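Local coordinates for protein lipopolysaccharide heptosyltransferase 2 (Escherichia coli, PDB 1PSW) that transfers the second heptose unit from ADP-L-glycero-beta-D-manno-heptose to the heptosyl-Kdo2-lipid A module during synthesis of the lipopolysaccharide core, at residues 267-272 with 285-290. Sequence-based numbering, arbitrary orientation.
Sequences TNDSGL and ALYGPS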
ATOM      1  N   THR A 267      -8.633   1.198  -9.388  1.00 13.47           N
ATOM      2  CA  THR A 267      -7.400   0.426  -9.363  1.00 15.41           C
ATOM      3  C   THR A 267      -7.633  -1.082  -9.355  1.00 15.08           C
ATOM      4  O   THR A 267      -8.733  -1.555  -9.075  1.00 14.84           O
ATOM      5  CB  THR A 267      -6.594   0.762  -8.092  1.00 18.27           C
ATOM      6  OG1 THR A 267      -5.389  -0.014  -8.062  1.00 22.44           O
ATOM      7  CG2 THR A 267      -7.413   0.435  -6.857  1.00 18.55           C
ATOM      8  N   ASN A 268      -6.575  -1.817  -9.672  1.00 14.08           N
ATOM      9  CA  ASN A 268      -6.597  -3.269  -9.642  1.00 16.36           C
ATOM     10  C   ASN A 268      -6.144  -3.636  -8.225  1.00 16.92           C
ATOM     11  O   ASN A 268      -5.858  -2.760  -7.408  1.00 17.75           O
ATOM     12  CB  ASN A 268      -5.576  -3.848 -10.629  1.00 15.53           C
ATOM     13  CG  ASN A 268      -5.739  -3.315 -12.032  1.00 16.38           C
ATOM     14  OD1 ASN A 268      -6.826  -3.347 -12.605  1.00 18.96           O
ATOM     15  ND2 ASN A 268      -4.638  -2.833 -12.603  1.00 16.87           N
ATOM     16  N   ASP A 269      -6.054  -4.931  -7.952  1.00 18.21           N
ATOM     17  CA  ASP A 269      -5.582  -5.417  -6.656  1.00 20.89           C
ATOM     18  C   ASP A 269      -4.073  -5.178  -6.670  1.00 21.38           C
ATOM     19  O   ASP A 269      -3.313  -5.987  -7.205  1.00 23.46           O
ATOM     20  CB  ASP A 269      -5.902  -6.912  -6.533  1.00 22.37           C
ATOM     21  CG  ASP A 269      -5.371  -7.542  -5.253  1.00 24.24           C
ATOM     22  OD1 ASP A 269      -5.013  -6.801  -4.314  1.00 24.77           O
ATOM     23  OD2 ASP A 269      -5.324  -8.794  -5.192  1.00 27.05           O
ATOM     24  N   SER A 270      -3.649  -4.051  -6.103  1.00 20.43           N
ATOM     25  CA  SER A 270      -2.237  -3.685  -6.077  1.00 19.55           C
ATOM     26  C   SER A 270      -1.857  -2.888  -4.830  1.00 18.89           C
ATOM     27  O   SER A 270      -2.706  -2.571  -4.002  1.00 17.52           O
ATOM     28  CB  SER A 270      -1.909  -2.844  -7.308  1.00 21.99           C
ATOM     29  OG  SER A 270      -2.550  -1.579  -7.213  1.00 24.46           O
ATOM     30  N   GLY A 271      -0.574  -2.559  -4.708  1.00 18.51           N
ATOM     31  CA  GLY A 271      -0.115  -1.788  -3.565  1.00 18.16           C
ATOM     32  C   GLY A 271      -0.727  -0.399  -3.434  1.00 18.14           C
ATOM     33  O   GLY A 271      -1.047   0.037  -2.322  1.00 18.09           O
ATOM     34  N   LEU A 272      -0.901   0.310  -4.545  1.00 15.96           N
ATOM     35  CA  LEU A 272      -1.468   1.652  -4.465  1.00 17.55           C
ATOM     36  C   LEU A 272      -2.913   1.640  -3.993  1.00 16.70           C
ATOM     37  O   LEU A 272      -3.399   2.635  -3.462  1.00 17.08           O
ATOM     38  CB  LEU A 272      -1.344   2.380  -5.807  1.00 17.47           C
ATOM     39  CG  LEU A 272       0.090   2.770  -6.211  1.00 19.05           C
ATOM     40  CD1 LEU A 272       0.047   3.427  -7.591  1.00 18.43           C
ATOM     41  CD2 LEU A 272       0.695   3.735  -5.183  1.00 17.81           C
ATOM     42  N   ALA A 285     -12.171  -0.955  -6.600  1.00 14.18           N
ATOM     43  CA  ALA A 285     -11.122  -1.950  -6.772  1.00 14.34           C
ATOM     44  C   ALA A 285     -11.613  -3.113  -7.633  1.00 16.00           C
ATOM     45  O   ALA A 285     -12.585  -3.786  -7.301  1.00 15.89           O
ATOM     46  CB  ALA A 285     -10.665  -2.448  -5.408  1.00 13.68           C
ATOM     47  N   LEU A 286     -10.923  -3.333  -8.749  1.00 15.83           N
ATOM     48  CA  LEU A 286     -11.280  -4.377  -9.701  1.00 15.44           C
ATOM     49  C   LEU A 286     -10.508  -5.675  -9.517  1.00 15.92           C
ATOM     50  O   LEU A 286      -9.277  -5.706  -9.633  1.00 16.91           O
ATOM     51  CB  LEU A 286     -11.077  -3.846 -11.118  1.00 14.37           C
ATOM     52  CG  LEU A 286     -11.666  -2.446 -11.331  1.00 15.17           C
ATOM     53  CD1 LEU A 286     -11.441  -2.023 -12.778  1.00 15.63           C
ATOM     54  CD2 LEU A 286     -13.167  -2.437 -11.001  1.00 13.46           C
ATOM     55  N   TYR A 287     -11.241  -6.750  -9.249  1.00 15.18           N
ATOM     56  CA  TYR A 287     -10.642  -8.067  -9.041  1.00 17.20           C
ATOM     57  C   TYR A 287     -11.013  -9.077 -10.115  1.00 18.48           C
ATOM     58  O   TYR A 287     -12.117  -9.057 -10.656  1.00 18.24           O
ATOM     59  CB  TYR A 287     -11.068  -8.637  -7.691  1.00 18.33           C
ATOM     60  CG  TYR A 287     -10.413  -7.984  -6.500  1.00 18.87           C
ATOM     61  CD1 TYR A 287     -10.796  -6.711  -6.071  1.00 18.96           C
ATOM     62  CD2 TYR A 287      -9.412  -8.648  -5.792  1.00 17.35           C
ATOM     63  CE1 TYR A 287     -10.196  -6.120  -4.960  1.00 19.09           C
ATOM     64  CE2 TYR A 287      -8.808  -8.067  -4.683  1.00 18.79           C
ATOM     65  CZ  TYR A 287      -9.204  -6.808  -4.270  1.00 18.48           C
ATOM     66  OH  TYR A 287      -8.621  -6.239  -3.157  1.00 19.15           O
ATOM     67  N   GLY A 288     -10.069  -9.964 -10.400  1.00 19.10           N
ATOM     68  CA  GLY A 288     -10.281 -11.000 -11.386  1.00 19.50           C
ATOM     69  C   GLY A 288      -9.903 -12.352 -10.801  1.00 21.32           C
ATOM     70  O   GLY A 288     -10.666 -12.912 -10.012  1.00 21.80           O
ATOM     71  N   PRO A 289      -8.727 -12.901 -11.142  1.00 21.45           N
ATOM     72  CA  PRO A 289      -8.334 -14.204 -10.601  1.00 25.18           C
ATOM     73  C   PRO A 289      -8.075 -14.215  -9.091  1.00 27.12           C
ATOM     74  O   PRO A 289      -8.215 -15.255  -8.448  1.00 30.59           O
ATOM     75  CB  PRO A 289      -7.094 -14.547 -11.416  1.00 23.26           C
ATOM     76  CG  PRO A 289      -6.471 -13.204 -11.632  1.00 23.05           C
ATOM     77  CD  PRO A 289      -7.671 -12.358 -12.015  1.00 22.44           C
ATOM     78  N   SER A 290      -7.707 -13.068  -8.524  1.00 27.47           N
ATOM     79  CA  SER A 290      -7.441 -12.975  -7.087  1.00 26.61           C
ATOM     80  C   SER A 290      -8.670 -12.473  -6.328  1.00 25.08           C
ATOM     81  O   SER A 290      -9.596 -11.931  -6.925  1.00 25.04           O
ATOM     82  CB  SER A 290      -6.267 -12.024  -6.833  1.00 25.87           C
ATOM     83  OG  SER A 290      -6.610 -10.677  -7.140  1.00 28.62           O
TER
HETATM   84  O   HOH W   1      -7.000  -7.093  -9.798  1.00 18.79           O
HETATM   85  O   HOH W   2      -6.618  -7.743  -2.024  1.00 27.70           O
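Asp-269 sets its CB over one face of the Tyr-287 ring where two neighbouring parallel strands, 264-268 and 283-287, part at their C-terminal ends. The strands and helix 271-278 form a beta-alpha-beta unit in the second Rossmann-like domain of this GT-B glycosyltransferase. A straight backbone hydrogen bond, Leu-286 N to Thr-267 O (2.8 Å, 171° at the hydrogen), joins the two strands here. From the carbonyl of Leu-286 the link runs through a water, which accepts from Asp-269 N and donates to Leu-286 O. With its CG anti to the backbone N (chi1 176°), Asp-269 reaches across to the aromatic ring: its CB makes a CH-pi contact 4.1 Å from the Tyr-287 centroid, and its CG lies 3.5 Å from Tyr-287 CE2. The carboxylate is inclined 29° to the ring plane, and its two oxygens have different partners. A second water, in the ring plane at its edge, accepts from Tyr-287 OH and donates to Asp-269 OD1. A leucine in place of Tyr-287 would probably leave that water without its phenolic mate and Asp-269 CB without an aromatic face to rest on. Met-273 of the connecting helix and Val-304 of the next strand also touch Tyr-287. Asn-268, on the sheet face opposite Thr-267 and Ala-285, is held by Trp-197 N and Gly-188 O. Beyond Gly-288 and Pro-289, Ser-290 OG comes within 3.0 Å of Asp-269 OD2.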